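Local structure of enoyl-CoA hydratase (Mycobacterium avium, 3OC7) at residues V58-H63 with I112-G117. The protein probably catalyses the reversible addition of water to the double bond of enoyl-CoA thioesters in fatty acid metabolism, as a member of the crotonase family. Residues are numbered along the deposited sequence; the frame is centred on the assembly and turned at random.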
ATOM      1  N   VAL A  58      -7.954 -19.709 -17.532  1.00 12.76           N
ATOM      2  CA  VAL A  58      -6.740 -19.162 -16.918  1.00 11.97           C
ATOM      3  C   VAL A  58      -5.515 -19.434 -17.817  1.00 11.24           C
ATOM      4  O   VAL A  58      -5.502 -20.460 -18.542  1.00 11.64           O
ATOM      5  CB  VAL A  58      -6.545 -19.728 -15.464  1.00 12.09           C
ATOM      6  CG1 VAL A  58      -6.383 -21.249 -15.468  1.00 14.41           C
ATOM      7  CG2 VAL A  58      -5.366 -19.063 -14.727  1.00 13.02           C
ATOM      8  N   VAL A  59      -4.524 -18.528 -17.789  1.00 10.79           N
ATOM      9  CA  VAL A  59      -3.217 -18.688 -18.477  1.00 11.01           C
ATOM     10  C   VAL A  59      -2.030 -18.782 -17.511  1.00 10.57           C
ATOM     11  O   VAL A  59      -1.987 -18.026 -16.523  1.00 10.91           O
ATOM     12  CB  VAL A  59      -2.949 -17.446 -19.395  1.00 10.62           C
ATOM     13  CG1 VAL A  59      -1.525 -17.458 -20.011  1.00 12.32           C
ATOM     14  CG2 VAL A  59      -3.992 -17.348 -20.495  1.00 14.05           C
ATOM     15  N   VAL A  60      -1.068 -19.683 -17.780  1.00 10.22           N
ATOM     16  CA  VAL A  60       0.239 -19.706 -17.080  1.00 10.34           C
ATOM     17  C   VAL A  60       1.353 -19.202 -18.013  1.00 10.37           C
ATOM     18  O   VAL A  60       1.482 -19.706 -19.145  1.00 11.54           O
ATOM     19  CB  VAL A  60       0.591 -21.132 -16.540  1.00  9.85           C
ATOM     20  CG1 VAL A  60       2.022 -21.176 -15.917  1.00 10.67           C
ATOM     21  CG2 VAL A  60      -0.485 -21.633 -15.554  1.00 10.86           C
ATOM     22  N   LEU A  61       2.129 -18.204 -17.559  1.00  9.87           N
ATOM     23  CA  LEU A  61       3.303 -17.705 -18.288  1.00 10.20           C
ATOM     24  C   LEU A  61       4.571 -18.327 -17.663  1.00 10.23           C
ATOM     25  O   LEU A  61       4.983 -17.919 -16.557  1.00 10.64           O
ATOM     26  CB  LEU A  61       3.358 -16.164 -18.254  1.00 10.27           C
ATOM     27  CG  LEU A  61       4.504 -15.421 -18.970  1.00  9.81           C
ATOM     28  CD1 LEU A  61       4.588 -15.726 -20.489  1.00 13.19           C
ATOM     29  CD2 LEU A  61       4.432 -13.889 -18.728  1.00 12.03           C
ATOM     30  N   ALA A  62       5.188 -19.289 -18.378  1.00 10.54           N
ATOM     31  CA  ALA A  62       6.324 -20.112 -17.917  1.00 11.01           C
ATOM     32  C   ALA A  62       7.601 -19.830 -18.742  1.00 10.90           C
ATOM     33  O   ALA A  62       7.571 -18.997 -19.666  1.00 10.90           O
ATOM     34  CB  ALA A  62       5.937 -21.604 -17.980  1.00 11.41           C
ATOM     35  N   HIS A  63       8.719 -20.493 -18.399  1.00 10.67           N
ATOM     36  CA  HIS A  63      10.000 -20.324 -19.146  1.00 11.05           C
ATOM     37  C   HIS A  63      10.841 -21.607 -19.157  1.00 12.20           C
ATOM     38  O   HIS A  63      10.703 -22.453 -18.252  1.00 12.84           O
ATOM     39  CB  HIS A  63      10.845 -19.139 -18.607  1.00 11.44           C
ATOM     40  CG  HIS A  63      11.443 -19.375 -17.247  1.00 10.84           C
ATOM     41  ND1 HIS A  63      12.763 -19.733 -17.051  1.00 10.85           N
ATOM     42  CD2 HIS A  63      10.898 -19.275 -16.008  1.00 11.28           C
ATOM     43  CE1 HIS A  63      12.999 -19.855 -15.755  1.00 11.73           C
ATOM     44  NE2 HIS A  63      11.880 -19.592 -15.098  1.00 12.58           N
ATOM     45  N   ILE A 112      -1.041 -16.000 -14.638  1.00  8.92           N
ATOM     46  CA  ILE A 112      -0.169 -16.417 -13.524  1.00  8.85           C
ATOM     47  C   ILE A 112       1.285 -16.662 -13.987  1.00  9.41           C
ATOM     48  O   ILE A 112       1.534 -17.554 -14.812  1.00 10.37           O
ATOM     49  CB  ILE A 112      -0.702 -17.718 -12.820  1.00  9.00           C
ATOM     50  CG1 ILE A 112      -2.184 -17.571 -12.450  1.00  9.88           C
ATOM     51  CG2 ILE A 112       0.180 -18.082 -11.597  1.00  9.82           C
ATOM     52  CD1 ILE A 112      -2.785 -18.861 -11.881  1.00 11.82           C
ATOM     53  N   ALA A 113       2.256 -15.911 -13.443  1.00  8.78           N
ATOM     54  CA  ALA A 113       3.681 -16.163 -13.780  1.00  9.23           C
ATOM     55  C   ALA A 113       4.273 -17.315 -12.950  1.00  9.23           C
ATOM     56  O   ALA A 113       4.068 -17.400 -11.717  1.00  9.23           O
ATOM     57  CB  ALA A 113       4.522 -14.879 -13.593  1.00 10.14           C
ATOM     58  N   ALA A 114       5.024 -18.182 -13.634  1.00  8.81           N
ATOM     59  CA  ALA A 114       5.751 -19.302 -13.001  1.00  9.37           C
ATOM     60  C   ALA A 114       7.270 -19.104 -13.201  1.00  9.79           C
ATOM     61  O   ALA A 114       7.805 -19.406 -14.282  1.00 11.00           O
ATOM     62  CB  ALA A 114       5.264 -20.673 -13.569  1.00 10.16           C
ATOM     63  N   ILE A 115       7.938 -18.570 -12.164  1.00  9.40           N
ATOM     64  CA  ILE A 115       9.341 -18.113 -12.227  1.00  9.95           C
ATOM     65  C   ILE A 115      10.259 -19.088 -11.460  1.00  9.98           C
ATOM     66  O   ILE A 115      10.003 -19.371 -10.301  1.00  9.64           O
ATOM     67  CB  ILE A 115       9.485 -16.671 -11.590  1.00  9.55           C
ATOM     68  CG1 ILE A 115       8.512 -15.648 -12.235  1.00  9.24           C
ATOM     69  CG2 ILE A 115      10.940 -16.173 -11.593  1.00  9.77           C
ATOM     70  CD1 ILE A 115       8.108 -14.462 -11.294  1.00 11.54           C
ATOM     71  N   ASP A 116      11.335 -19.586 -12.101  1.00 10.10           N
ATOM     72  CA  ASP A 116      12.426 -20.285 -11.338  1.00 12.19           C
ATOM     73  C   ASP A 116      13.801 -19.970 -11.962  1.00 12.49           C
ATOM     74  O   ASP A 116      14.487 -20.854 -12.529  1.00 13.48           O
ATOM     75  CB  ASP A 116      12.178 -21.809 -11.199  1.00 12.37           C
ATOM     76  CG  ASP A 116      12.960 -22.438 -10.042  1.00 16.23           C
ATOM     77  OD1 ASP A 116      13.366 -21.719  -9.091  1.00 16.14           O
ATOM     78  OD2 ASP A 116      13.191 -23.676 -10.088  1.00 22.91           O
ATOM     79  N   GLY A 117      14.203 -18.707 -11.857  1.00 12.29           N
ATOM     80  CA  GLY A 117      15.417 -18.198 -12.521  1.00 13.27           C
ATOM     81  C   GLY A 117      15.582 -16.693 -12.357  1.00 12.44           C
ATOM     82  O   GLY A 117      14.800 -16.056 -11.636  1.00 13.04           O
TER
HETATM   83  O   HOH W   1       8.409 -21.802 -15.588  1.00 11.98           O
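Val60 and Leu61 lie beside Ile112 and Ala113 on neighbouring parallel strands in the core beta sheet of the crotonase fold. Strand 21-26 lies beyond 58-63, and strand 132-135 beyond 111-115. Three backbone hydrogen bonds set the register: Ile112 N to Val59 O, Leu61 N to Ile112 O, and Ala114 N to Leu61 O, each 2.9 Å long. Val60 therefore faces the same side of the sheet as Ile112, and Leu61 the same side as Ala113. On the Val60 side, Val58 CG2 meets the CD1 tip of Ile112 at 3.8 Å. Ile112 has CG1 anti to its carbonyl carbon (chi1 -51°) and an extended chi2, which carries CD1 back toward Val58. Further along, Val60 CG1 packs on the methyl of Ala114, CB, at 4.0 Å. Helix 196-208 covers this apolar face; its Ile200 touches both Ile112 and Ala114.

The direct backbone ladder ends at Ala114. Next, one water accepts from His63 N and donates to Ala114 O, and so bridges the two strands as they part. The His63 side chain spans the gap after that. Its CG sits between the backbone N and the carbonyl carbon (chi1 70°), and this swings the ring across to the loop that follows Ile115. The ring presents an edge, with CD2 3.5 Å from Ala114 O. Here NE2 accepts from the backbone N-H of Asp116, and ND1 is also hydrogen-bonded, to a residue just outside the two segments. Bonds at both nitrogens should hold the ring's rotation. The bond from Asp116 N to His63 NE2 is 3.0 Å long and nearly straight at 168°, with the donor nitrogen lying in the imidazole plane.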